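PDB 5AWO: isomaltodextranase from Arthrobacter globiformis, which hydrolyses (1->6)-alpha-D-glucosidic linkages in polysaccharides, releasing successive isomaltose units from the non-reducing ends of the chains. Local coordinates for residues A36-P49 and G340-I352. Sequence-based numbering, arbitrary orientation.
Sequences AGPRYWNIYGYSFP and GSPLAIADTYQQI
Tyr40 lays one face of its ring over the methyl of Ala344, its partner in the parallel pairing of strands 39-42 and 343-345. Ala344 CB sits 3.7 Å from the ring centroid, a CH-pi contact, and a side chain this small lets the ring come down close to the neighbouring strand. The ring gets there because CG stands between the backbone N and the carbonyl carbon (chi1 71°); at its edge CE1 meets Pro342 CB. The backbone of Tyr40 bonds to both sides of Ala344, its N to Leu343 O and its O receiving Ile345 N at 2.8 Å.

On the other face of the sheet, Trp41 packs CD1 against Ile345 CG2 and sends NE1 to Asp347 O at 2.9 Å. Asp347 O lies in the indole plane, NE1 above the carbonyl plane; the bond gives this buried N-H an acceptor past the strand end.

Farther on, Gly45 brings its CA to 3.1 Å from Ala346 O, where a CB would clash. Gln351 NE2 donates to Gly45 O while its OE1 accepts from Thr348 N; an alanine here would probably leave both backbone groups without these partners and weaken the tie between helix and loop.

Strands 39-42 and 343-345, first and eighth of the TIM barrel, close it by pairing. Strand 77-79 flanks Trp41, helix 56-68 covers its indole, and helices 326-339 and 362-370 pack on Leu343.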
# COMPACT_ATOMS: atom_id res chain seq x y z
N ALA A 36 -7.81 -1.24 0.01
CA ALA A 36 -6.62 -2.07 0.00
C ALA A 36 -6.08 -2.25 -1.41
O ALA A 36 -6.59 -1.70 -2.39
CB ALA A 36 -6.95 -3.41 0.62
N GLY A 37 -4.98 -2.98 -1.51
CA GLY A 37 -4.36 -3.22 -2.80
C GLY A 37 -5.26 -4.01 -3.75
O GLY A 37 -6.24 -4.64 -3.34
N PRO A 38 -4.91 -4.00 -5.02
CA PRO A 38 -5.69 -4.70 -6.03
C PRO A 38 -5.44 -6.21 -6.08
O PRO A 38 -4.39 -6.70 -5.65
CB PRO A 38 -5.20 -4.07 -7.32
CG PRO A 38 -3.78 -3.75 -7.05
CD PRO A 38 -3.75 -3.31 -5.62
N ARG A 39 -6.38 -6.92 -6.67
CA ARG A 39 -6.28 -8.33 -6.95
C ARG A 39 -5.77 -8.49 -8.35
O ARG A 39 -6.37 -7.96 -9.29
CB ARG A 39 -7.65 -9.00 -6.82
CG ARG A 39 -8.24 -8.87 -5.45
CD ARG A 39 -9.61 -9.52 -5.32
NE ARG A 39 -10.28 -9.02 -4.12
CZ ARG A 39 -11.55 -9.27 -3.76
NH1 ARG A 39 -12.33 -10.09 -4.47
NH2 ARG A 39 -12.02 -8.68 -2.69
N TYR A 40 -4.73 -9.28 -8.54
CA TYR A 40 -4.18 -9.50 -9.86
C TYR A 40 -3.40 -10.79 -9.99
O TYR A 40 -3.16 -11.47 -8.97
CB TYR A 40 -3.38 -8.30 -10.36
CG TYR A 40 -2.02 -7.97 -9.72
CD1 TYR A 40 -1.94 -7.29 -8.51
CD2 TYR A 40 -0.83 -8.29 -10.36
CE1 TYR A 40 -0.70 -6.91 -7.99
CE2 TYR A 40 0.39 -7.92 -9.83
CZ TYR A 40 0.45 -7.23 -8.66
OH TYR A 40 1.69 -6.85 -8.15
N TRP A 41 -3.03 -11.13 -11.22
CA TRP A 41 -2.12 -12.20 -11.53
C TRP A 41 -0.92 -11.64 -12.23
O TRP A 41 -1.03 -10.65 -12.98
CB TRP A 41 -2.77 -13.22 -12.46
CG TRP A 41 -1.90 -14.34 -12.90
CD1 TRP A 41 -1.64 -15.50 -12.22
CD2 TRP A 41 -1.17 -14.42 -14.13
NE1 TRP A 41 -0.78 -16.28 -12.93
CE2 TRP A 41 -0.49 -15.65 -14.12
CE3 TRP A 41 -1.04 -13.57 -15.24
CZ2 TRP A 41 0.33 -16.06 -15.18
CZ3 TRP A 41 -0.24 -13.98 -16.29
CH2 TRP A 41 0.42 -15.22 -16.26
N ASN A 42 0.23 -12.23 -11.96
CA ASN A 42 1.49 -11.80 -12.57
C ASN A 42 2.25 -12.98 -13.14
O ASN A 42 2.20 -14.07 -12.60
CB ASN A 42 2.32 -11.05 -11.52
CG ASN A 42 3.60 -10.43 -12.09
OD1 ASN A 42 4.57 -11.10 -12.34
ND2 ASN A 42 3.60 -9.08 -12.24
N ILE A 43 2.97 -12.74 -14.24
CA ILE A 43 3.71 -13.75 -14.97
C ILE A 43 4.95 -14.28 -14.23
O ILE A 43 5.63 -15.15 -14.74
CB ILE A 43 4.19 -13.23 -16.36
CG1 ILE A 43 5.27 -12.15 -16.23
CG2 ILE A 43 3.01 -12.75 -17.20
CD1 ILE A 43 6.04 -11.85 -17.49
N TYR A 44 5.25 -13.78 -13.03
CA TYR A 44 6.49 -14.15 -12.34
C TYR A 44 6.62 -15.65 -12.08
O TYR A 44 7.73 -16.16 -12.10
CB TYR A 44 6.54 -13.40 -11.02
CG TYR A 44 7.81 -13.48 -10.21
CD1 TYR A 44 8.85 -12.58 -10.42
CD2 TYR A 44 7.96 -14.44 -9.17
CE1 TYR A 44 10.00 -12.62 -9.66
CE2 TYR A 44 9.10 -14.46 -8.40
CZ TYR A 44 10.10 -13.56 -8.62
OH TYR A 44 11.22 -13.59 -7.83
N GLY A 45 5.51 -16.36 -11.87
CA GLY A 45 5.57 -17.80 -11.65
C GLY A 45 6.07 -18.56 -12.85
O GLY A 45 6.61 -19.65 -12.70
N TYR A 46 5.89 -17.99 -14.03
CA TYR A 46 6.52 -18.51 -15.23
C TYR A 46 7.95 -18.00 -15.35
O TYR A 46 8.91 -18.77 -15.46
CB TYR A 46 5.74 -18.13 -16.52
CG TYR A 46 6.44 -18.73 -17.74
CD1 TYR A 46 7.55 -18.12 -18.32
CD2 TYR A 46 6.04 -19.97 -18.24
CE1 TYR A 46 8.22 -18.71 -19.38
CE2 TYR A 46 6.68 -20.53 -19.32
CZ TYR A 46 7.79 -19.93 -19.87
OH TYR A 46 8.46 -20.50 -20.94
N SER A 47 8.13 -16.68 -15.34
CA SER A 47 9.38 -16.13 -15.80
C SER A 47 10.52 -16.30 -14.82
O SER A 47 11.68 -16.42 -15.22
CB SER A 47 9.21 -14.63 -16.17
OG SER A 47 8.47 -14.51 -17.37
N PHE A 48 10.23 -16.25 -13.52
CA PHE A 48 11.29 -16.44 -12.54
C PHE A 48 11.94 -17.85 -12.61
O PHE A 48 13.16 -17.96 -12.78
CB PHE A 48 10.86 -16.04 -11.11
CG PHE A 48 11.94 -16.31 -10.10
CD1 PHE A 48 13.04 -15.49 -9.98
CD2 PHE A 48 11.91 -17.50 -9.35
CE1 PHE A 48 14.06 -15.78 -9.09
CE2 PHE A 48 12.94 -17.79 -8.49
CZ PHE A 48 13.99 -16.94 -8.36
N PRO A 49 11.15 -18.93 -12.50
CA PRO A 49 11.84 -20.23 -12.59
C PRO A 49 12.45 -20.51 -13.98
O PRO A 49 13.47 -21.22 -14.07
CB PRO A 49 10.77 -21.25 -12.26
CG PRO A 49 9.52 -20.53 -12.03
CD PRO A 49 9.72 -19.06 -12.19
N GLY A 340 -3.49 -5.29 4.07
CA GLY A 340 -4.07 -4.47 3.01
C GLY A 340 -3.31 -4.49 1.72
O GLY A 340 -3.49 -3.64 0.84
N SER A 341 -2.46 -5.49 1.54
CA SER A 341 -1.61 -5.57 0.38
C SER A 341 -2.39 -5.90 -0.87
O SER A 341 -3.45 -6.51 -0.80
CB SER A 341 -0.59 -6.70 0.62
OG SER A 341 0.31 -6.94 -0.46
N PRO A 342 -1.82 -5.60 -2.04
CA PRO A 342 -2.27 -6.32 -3.24
C PRO A 342 -2.30 -7.84 -3.02
O PRO A 342 -1.48 -8.38 -2.25
CB PRO A 342 -1.18 -6.00 -4.27
CG PRO A 342 -0.00 -5.59 -3.45
CD PRO A 342 -0.60 -4.83 -2.31
N LEU A 343 -3.24 -8.48 -3.70
CA LEU A 343 -3.37 -9.94 -3.67
C LEU A 343 -2.97 -10.38 -5.05
O LEU A 343 -3.78 -10.37 -5.98
CB LEU A 343 -4.81 -10.35 -3.29
CG LEU A 343 -5.31 -9.74 -1.98
CD1 LEU A 343 -6.76 -10.12 -1.74
CD2 LEU A 343 -4.44 -10.09 -0.79
N ALA A 344 -1.69 -10.73 -5.21
CA ALA A 344 -1.07 -10.98 -6.49
C ALA A 344 -0.71 -12.46 -6.61
O ALA A 344 0.28 -12.93 -6.02
CB ALA A 344 0.17 -10.11 -6.62
N ILE A 345 -1.52 -13.17 -7.38
CA ILE A 345 -1.27 -14.59 -7.65
C ILE A 345 -0.17 -14.71 -8.68
O ILE A 345 -0.24 -14.05 -9.73
CB ILE A 345 -2.52 -15.26 -8.23
CG1 ILE A 345 -3.70 -15.18 -7.26
CG2 ILE A 345 -2.26 -16.74 -8.52
CD1 ILE A 345 -5.03 -15.56 -7.88
N ALA A 346 0.85 -15.54 -8.41
CA ALA A 346 1.88 -15.87 -9.39
C ALA A 346 1.87 -17.34 -9.80
O ALA A 346 2.60 -17.70 -10.73
CB ALA A 346 3.27 -15.45 -8.94
N ASP A 347 1.10 -18.20 -9.15
CA ASP A 347 0.94 -19.55 -9.69
C ASP A 347 0.46 -19.46 -11.13
O ASP A 347 -0.49 -18.72 -11.42
CB ASP A 347 -0.10 -20.33 -8.89
CG ASP A 347 0.28 -20.47 -7.44
OD1 ASP A 347 0.08 -19.49 -6.66
OD2 ASP A 347 0.80 -21.55 -7.09
N THR A 348 1.09 -20.23 -12.00
CA THR A 348 0.60 -20.41 -13.36
C THR A 348 -0.46 -21.51 -13.39
O THR A 348 -0.68 -22.21 -12.39
CB THR A 348 1.71 -20.86 -14.31
OG1 THR A 348 2.12 -22.17 -13.90
CG2 THR A 348 2.92 -19.94 -14.29
N TYR A 349 -1.09 -21.71 -14.55
CA TYR A 349 -2.09 -22.76 -14.73
C TYR A 349 -1.47 -24.13 -14.49
O TYR A 349 -2.16 -25.05 -14.04
CB TYR A 349 -2.77 -22.66 -16.12
CG TYR A 349 -1.92 -23.03 -17.31
CD1 TYR A 349 -1.90 -24.34 -17.81
CD2 TYR A 349 -1.19 -22.06 -17.98
CE1 TYR A 349 -1.11 -24.66 -18.91
CE2 TYR A 349 -0.43 -22.37 -19.09
CZ TYR A 349 -0.40 -23.67 -19.55
OH TYR A 349 0.38 -23.98 -20.65
N GLN A 350 -0.17 -24.29 -14.74
CA GLN A 350 0.49 -25.58 -14.46
C GLN A 350 0.81 -25.77 -12.99
O GLN A 350 0.83 -26.90 -12.51
CB GLN A 350 1.79 -25.74 -15.23
CG GLN A 350 1.62 -25.73 -16.73
CD GLN A 350 1.99 -24.41 -17.34
OE1 GLN A 350 1.81 -23.35 -16.72
NE2 GLN A 350 2.55 -24.46 -18.54
N GLN A 351 1.07 -24.68 -12.27
CA GLN A 351 1.52 -24.76 -10.89
C GLN A 351 0.38 -24.82 -9.90
O GLN A 351 0.56 -25.29 -8.78
CB GLN A 351 2.36 -23.53 -10.54
CG GLN A 351 3.72 -23.49 -11.20
CD GLN A 351 4.36 -22.10 -11.18
OE1 GLN A 351 3.67 -21.09 -11.03
NE2 GLN A 351 5.67 -22.06 -11.33
N ILE A 352 -0.78 -24.30 -10.28
CA ILE A 352 -1.87 -24.08 -9.32
C ILE A 352 -2.29 -25.39 -8.63
O ILE A 352 -2.60 -25.40 -7.43
CB ILE A 352 -3.08 -23.32 -9.91
CG1 ILE A 352 -4.07 -22.86 -8.83
CG2 ILE A 352 -3.83 -24.17 -10.95
CD1 ILE A 352 -3.50 -21.85 -7.84
O HOH W 1 3.03 -16.64 -13.25